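Local coordinates for cysteine hydrolase (Staphylococcus aureus, PDB 6KUA), which probably hydrolyses nicotinamide to nicotinic acid and ammonia, as a zinc-containing nicotinamidase of the isochorismatase-like cysteine hydrolase family, at residues N125-V130 / L148-S153; C137-A142 / L171-N176. One frame throughout, in Å; residues are numbered along the deposited sequence.

Interaction 1 of 2, residues N125-V130 / L148-S153; sequences NQVEIV and LGYKIS
Y150 makes the first contact with 125-130, just after G149 has ended the preceding helix in a Schellman motif at positive phi, which glycine adopts easily. The Y150 ring meets the other backbone edge-on: Y150 CD1 lies 3.7 Å from N125 C, Q126 N sits near the ring plane, and V127 CG1 approaches obliquely. A tyrosine suits this buried place because the edge of its ring packs against the backbone while its OH hydrogen-bonds D116; R120 of the second subunit makes a cation-pi contact with it. Parallel pairing begins at K151. K151 N donates to N125 O at 3.0 Å, tilted 27° from the carbonyl plane, and K151 O receives V127 N at 2.9 Å, so both backbone groups of K151 engage the neighbouring strand. With CG anti to its carbonyl carbon (chi1 -45°), the lysine passes over N125 O, then extends until CE stands 3.6 Å from N125 ND2, a van der Waals contact on the exposed side. I152 turns to the opposite face of the sheet with V127. These beta-branched residues fit extended backbone, and I152 CG2 also meets I129 CD1 at 4.3 Å. S153 completes the pairing: its N reaches V127 O at 2.9 Å, and its O accepts I129 N at 2.8 Å with a C=O...N angle of 175°. Its small side chain shares the K151 face and leaves room for the extended E128, whose CG approaches S153 CB; the E128 carboxylate forms a salt bridge with R38. Strand 126-132 lies between 151-160 and 4-9, bonding A5 and L7 on its other edge, while A145 of helix 137-147 packs on V127 and I152, within the beta-alpha-beta crossover joining the paired strands.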
loop_
_atom_site.group_PDB
_atom_site.type_symbol
_atom_site.label_atom_id
_atom_site.label_comp_id
_atom_site.label_asym_id
_atom_site.label_seq_id
_atom_site.Cartn_x
_atom_site.Cartn_y
_atom_site.Cartn_z
ATOM N N ASN A 125 -17.791 -0.212 -5.199
ATOM C CA ASN A 125 -17.476 -0.760 -3.881
ATOM C C ASN A 125 -17.818 -2.241 -3.798
ATOM O O ASN A 125 -17.917 -2.786 -2.702
ATOM C CB ASN A 125 -18.195 0.012 -2.760
ATOM C CG ASN A 125 -19.682 -0.279 -2.714
ATOM O OD1 ASN A 125 -20.288 -0.636 -3.725
ATOM N ND2 ASN A 125 -20.280 -0.136 -1.531
ATOM N N GLN A 126 -17.996 -2.905 -4.933
ATOM C CA GLN A 126 -18.384 -4.308 -4.944
ATOM C C GLN A 126 -17.698 -5.004 -6.114
ATOM O O GLN A 126 -17.764 -4.516 -7.246
ATOM C CB GLN A 126 -19.911 -4.400 -5.045
ATOM C CG GLN A 126 -20.477 -5.737 -5.428
ATOM C CD GLN A 126 -22.001 -5.753 -5.337
ATOM O OE1 GLN A 126 -22.697 -5.280 -6.243
ATOM N NE2 GLN A 126 -22.526 -6.272 -4.225
ATOM N N VAL A 127 -16.999 -6.111 -5.850
ATOM C CA VAL A 127 -16.322 -6.833 -6.921
ATOM C C VAL A 127 -16.838 -8.262 -6.960
ATOM O O VAL A 127 -17.122 -8.869 -5.920
ATOM C CB VAL A 127 -14.781 -6.811 -6.789
ATOM C CG1 VAL A 127 -14.278 -5.380 -6.774
ATOM C CG2 VAL A 127 -14.307 -7.606 -5.556
ATOM N N GLU A 128 -16.978 -8.782 -8.168
ATOM C CA GLU A 128 -17.204 -10.202 -8.397
ATOM C C GLU A 128 -15.940 -10.782 -9.012
ATOM O O GLU A 128 -15.395 -10.213 -9.961
ATOM C CB GLU A 128 -18.409 -10.412 -9.317
ATOM C CG GLU A 128 -18.803 -11.852 -9.511
ATOM C CD GLU A 128 -20.101 -11.988 -10.310
ATOM O OE1 GLU A 128 -21.020 -11.146 -10.142
ATOM O OE2 GLU A 128 -20.189 -12.935 -11.120
ATOM N N ILE A 129 -15.455 -11.894 -8.470
ATOM C CA ILE A 129 -14.163 -12.424 -8.879
ATOM C C ILE A 129 -14.339 -13.798 -9.501
ATOM O O ILE A 129 -14.859 -14.717 -8.859
ATOM C CB ILE A 129 -13.172 -12.504 -7.712
ATOM C CG1 ILE A 129 -13.103 -11.178 -6.974
ATOM C CG2 ILE A 129 -11.798 -12.844 -8.254
ATOM C CD1 ILE A 129 -12.234 -11.266 -5.710
ATOM N N VAL A 130 -13.842 -13.956 -10.724
ATOM C CA VAL A 130 -13.884 -15.230 -11.419
ATOM C C VAL A 130 -12.496 -15.504 -11.975
ATOM O O VAL A 130 -11.668 -14.599 -12.122
ATOM C CB VAL A 130 -14.941 -15.239 -12.541
ATOM C CG1 VAL A 130 -16.311 -14.831 -11.979
ATOM C CG2 VAL A 130 -14.520 -14.311 -13.694
ATOM N N LEU A 148 -9.177 -3.955 1.525
ATOM C CA LEU A 148 -9.482 -2.632 1.010
ATOM C C LEU A 148 -10.964 -2.263 1.181
ATOM O O LEU A 148 -11.376 -1.177 0.775
ATOM C CB LEU A 148 -9.042 -2.549 -0.457
ATOM C CG LEU A 148 -7.515 -2.619 -0.673
ATOM C CD1 LEU A 148 -7.184 -3.028 -2.082
ATOM C CD2 LEU A 148 -6.829 -1.286 -0.337
ATOM N N GLY A 149 -11.765 -3.131 1.782
ATOM C CA GLY A 149 -13.127 -2.765 2.126
ATOM C C GLY A 149 -14.142 -2.937 1.021
ATOM O O GLY A 149 -15.204 -2.328 1.085
ATOM N N TYR A 150 -13.841 -3.731 -0.005
ATOM C CA TYR A 150 -14.815 -4.053 -1.034
ATOM C C TYR A 150 -15.741 -5.158 -0.567
ATOM O O TYR A 150 -15.318 -6.083 0.133
ATOM C CB TYR A 150 -14.117 -4.507 -2.315
ATOM C CG TYR A 150 -13.411 -3.394 -2.995
ATOM C CD1 TYR A 150 -14.097 -2.534 -3.836
ATOM C CD2 TYR A 150 -12.058 -3.172 -2.775
ATOM C CE1 TYR A 150 -13.467 -1.490 -4.441
ATOM C CE2 TYR A 150 -11.399 -2.132 -3.395
ATOM C CZ TYR A 150 -12.105 -1.297 -4.234
ATOM O OH TYR A 150 -11.466 -0.253 -4.849
ATOM N N LYS A 151 -17.005 -5.067 -0.971
ATOM C CA LYS A 151 -17.889 -6.220 -0.882
ATOM C C LYS A 151 -17.506 -7.193 -1.984
ATOM O O LYS A 151 -17.128 -6.778 -3.081
ATOM C CB LYS A 151 -19.360 -5.802 -1.020
ATOM C CG LYS A 151 -19.759 -4.563 -0.201
ATOM C CD LYS A 151 -21.222 -4.136 -0.464
ATOM C CE LYS A 151 -21.616 -2.914 0.381
ATOM N NZ LYS A 151 -23.008 -2.399 0.076
ATOM N N ILE A 152 -17.579 -8.488 -1.692
ATOM C CA ILE A 152 -16.934 -9.508 -2.509
ATOM C C ILE A 152 -17.930 -10.596 -2.875
ATOM O O ILE A 152 -18.651 -11.106 -2.012
ATOM C CB ILE A 152 -15.739 -10.146 -1.778
ATOM C CG1 ILE A 152 -14.665 -9.098 -1.470
ATOM C CG2 ILE A 152 -15.182 -11.283 -2.611
ATOM C CD1 ILE A 152 -13.576 -9.627 -0.560
ATOM N N SER A 153 -17.910 -11.010 -4.141
ATOM C CA SER A 153 -18.664 -12.167 -4.591
ATOM C C SER A 153 -17.737 -13.091 -5.360
ATOM O O SER A 153 -17.055 -12.660 -6.300
ATOM C CB SER A 153 -19.863 -11.740 -5.457
ATOM O OG SER A 153 -20.678 -12.856 -5.760
#

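Interaction 2 of 2, residues C137-A142 / L171-N176; sequences CVLHTA and LAHFKN
The F174 ring presents an edge to helix 137-142, with L139 CA in its plane, 3.7 Å from CE1. V138 CG1 comes obliquely to CZ at 3.9 Å, and A142 CB, also oblique, lies 3.8 Å from CE1. The H173 ring is met obliquely at CD2 by L139 CD1, 3.8 Å away, the two side chains crossing at about a right angle; W169 stacks on this imidazole. With CG anti to the backbone N (chi1 165°) and chi2 near 75°, L139 brings CD1 to both rings. The segment axes run nearly parallel, 12° apart, but stay 11.0 Å from each other, and the long F174 side chain spans much of the gap, whereas the small A142 lets the ring come close to the backbone. These are the two C-terminal helices flanking one side of the parallel sheet in the alpha/beta fold of the isochorismatase family. F174 also touches V154 of strand 151-160, and V138 touches I129 and V159 of the sheet. In helix 137-147, T141 OG1 and T141 N donate to C137 O from opposite faces of its carbonyl plane, OG1 at 2.8 Å. On the subunit boundary, H173 NE2 hydrogen-bonds H140 NE2 of the third subunit, and H140 NE2 bonds in turn to H173 NE2 of that same subunit.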
loop_
_atom_site.group_PDB
_atom_site.type_symbol
_atom_site.label_atom_id
_atom_site.label_comp_id
_atom_site.label_asym_id
_atom_site.label_seq_id
_atom_site.Cartn_x
_atom_site.Cartn_y
_atom_site.Cartn_z
ATOM N N CYS A 137 -4.323 -17.127 -7.159
ATOM C CA CYS A 137 -4.540 -15.752 -7.622
ATOM C C CYS A 137 -5.898 -15.207 -7.199
ATOM O O CYS A 137 -6.013 -14.034 -6.821
ATOM C CB CYS A 137 -4.396 -15.680 -9.140
ATOM S SG CYS A 137 -2.694 -15.958 -9.634
ATOM N N VAL A 138 -6.943 -16.027 -7.292
ATOM C CA VAL A 138 -8.259 -15.606 -6.825
ATOM C C VAL A 138 -8.219 -15.302 -5.330
ATOM O O VAL A 138 -8.700 -14.255 -4.871
ATOM C CB VAL A 138 -9.292 -16.692 -7.157
ATOM C CG1 VAL A 138 -10.628 -16.348 -6.548
ATOM C CG2 VAL A 138 -9.375 -16.892 -8.689
ATOM N N LEU A 139 -7.640 -16.220 -4.547
ATOM C CA LEU A 139 -7.572 -16.051 -3.096
ATOM C C LEU A 139 -6.803 -14.788 -2.723
ATOM O O LEU A 139 -7.272 -13.974 -1.919
ATOM C CB LEU A 139 -6.909 -17.285 -2.458
ATOM C CG LEU A 139 -6.432 -17.114 -1.006
ATOM C CD1 LEU A 139 -7.615 -17.141 -0.065
ATOM C CD2 LEU A 139 -5.395 -18.189 -0.589
ATOM N N HIS A 140 -5.604 -14.618 -3.291
ATOM C CA HIS A 140 -4.802 -13.437 -2.985
ATOM C C HIS A 140 -5.523 -12.160 -3.403
ATOM O O HIS A 140 -5.478 -11.151 -2.689
ATOM C CB HIS A 140 -3.435 -13.529 -3.668
ATOM C CG HIS A 140 -2.522 -14.566 -3.077
ATOM N ND1 HIS A 140 -1.156 -14.394 -3.003
ATOM C CD2 HIS A 140 -2.772 -15.796 -2.557
ATOM C CE1 HIS A 140 -0.603 -15.467 -2.461
ATOM N NE2 HIS A 140 -1.559 -16.329 -2.175
ATOM N N THR A 141 -6.160 -12.176 -4.576
ATOM C CA THR A 141 -6.950 -11.027 -5.002
ATOM C C THR A 141 -8.105 -10.778 -4.042
ATOM O O THR A 141 -8.351 -9.635 -3.649
ATOM C CB THR A 141 -7.461 -11.248 -6.429
ATOM O OG1 THR A 141 -6.343 -11.344 -7.319
ATOM C CG2 THR A 141 -8.385 -10.100 -6.885
ATOM N N ALA A 142 -8.807 -11.846 -3.627
ATOM C CA ALA A 142 -9.950 -11.689 -2.723
ATOM C C ALA A 142 -9.532 -11.106 -1.376
ATOM O O ALA A 142 -10.247 -10.274 -0.804
ATOM C CB ALA A 142 -10.654 -13.035 -2.519
ATOM N N LEU A 171 -13.183 -21.617 -0.996
ATOM C CA LEU A 171 -14.571 -21.172 -1.049
ATOM C C LEU A 171 -15.125 -20.946 0.352
ATOM O O LEU A 171 -15.871 -19.987 0.575
ATOM C CB LEU A 171 -15.434 -22.172 -1.824
ATOM C CG LEU A 171 -15.193 -22.257 -3.345
ATOM C CD1 LEU A 171 -16.068 -23.321 -3.975
ATOM C CD2 LEU A 171 -15.413 -20.919 -4.041
ATOM N N ALA A 172 -14.763 -21.811 1.313
ATOM C CA ALA A 172 -15.209 -21.598 2.688
ATOM C C ALA A 172 -14.488 -20.416 3.324
ATOM O O ALA A 172 -15.097 -19.644 4.066
ATOM C CB ALA A 172 -15.006 -22.865 3.534
ATOM N N HIS A 173 -13.188 -20.266 3.047
ATOM C CA HIS A 173 -12.465 -19.083 3.497
ATOM C C HIS A 173 -13.150 -17.811 3.013
ATOM O O HIS A 173 -13.421 -16.902 3.807
ATOM C CB HIS A 173 -11.014 -19.137 3.012
ATOM C CG HIS A 173 -10.142 -18.068 3.589
ATOM N ND1 HIS A 173 -9.602 -18.151 4.855
ATOM C CD2 HIS A 173 -9.722 -16.884 3.077
ATOM C CE1 HIS A 173 -8.864 -17.078 5.089
ATOM N NE2 HIS A 173 -8.932 -16.284 4.033
ATOM N N PHE A 174 -13.474 -17.740 1.714
ATOM C CA PHE A 174 -14.143 -16.541 1.205
ATOM C C PHE A 174 -15.425 -16.268 1.984
ATOM O O PHE A 174 -15.718 -15.121 2.338
ATOM C CB PHE A 174 -14.468 -16.673 -0.290
ATOM C CG PHE A 174 -13.289 -16.956 -1.171
ATOM C CD1 PHE A 174 -12.022 -16.480 -0.867
ATOM C CD2 PHE A 174 -13.462 -17.695 -2.342
ATOM C CE1 PHE A 174 -10.933 -16.747 -1.716
ATOM C CE2 PHE A 174 -12.382 -17.982 -3.187
ATOM C CZ PHE A 174 -11.113 -17.510 -2.874
ATOM N N LYS A 175 -16.189 -17.322 2.278
ATOM C CA LYS A 175 -17.471 -17.163 2.958
ATOM C C LYS A 175 -17.278 -16.835 4.437
ATOM O O LYS A 175 -17.867 -15.877 4.945
ATOM C CB LYS A 175 -18.290 -18.444 2.775
ATOM C CG LYS A 175 -19.728 -18.423 3.327
ATOM C CD LYS A 175 -20.448 -19.740 2.963
ATOM C CE LYS A 175 -21.470 -20.164 4.029
ATOM N NZ LYS A 175 -20.816 -20.815 5.211
ATOM N N ASN A 176 -16.425 -17.589 5.138
ATOM C CA ASN A 176 -16.381 -17.530 6.596
ATOM C C ASN A 176 -15.422 -16.471 7.136
ATOM O O ASN A 176 -15.671 -15.918 8.209
ATOM C CB ASN A 176 -16.010 -18.914 7.169
ATOM C CG ASN A 176 -16.938 -20.033 6.655
ATOM O OD1 ASN A 176 -18.138 -19.841 6.555
ATOM N ND2 ASN A 176 -16.375 -21.181 6.312
#

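Interaction 1 joins neighbouring strands of the sheet, and interaction 2 joins two helices packed on one side of it. Helix 137-147, which supplies residues 137-142, is the connection between the strands of interaction 1, so the two contacts meet directly: I129 CD1 packs on A142 CA at 3.8 Å, and I152 CD1 lies 3.4 Å from A142 O. Interaction 1 is partly buried, its strands joined by regular backbone hydrogen bonds, with one apolar face and one largely polar, more exposed face. In interaction 2 all five touching residues are buried, and the helices, whose backbones are bonded internally, meet through apolar and aromatic side chains. Both reach other subunits, interaction 1 through Y150 and interaction 2 through H173.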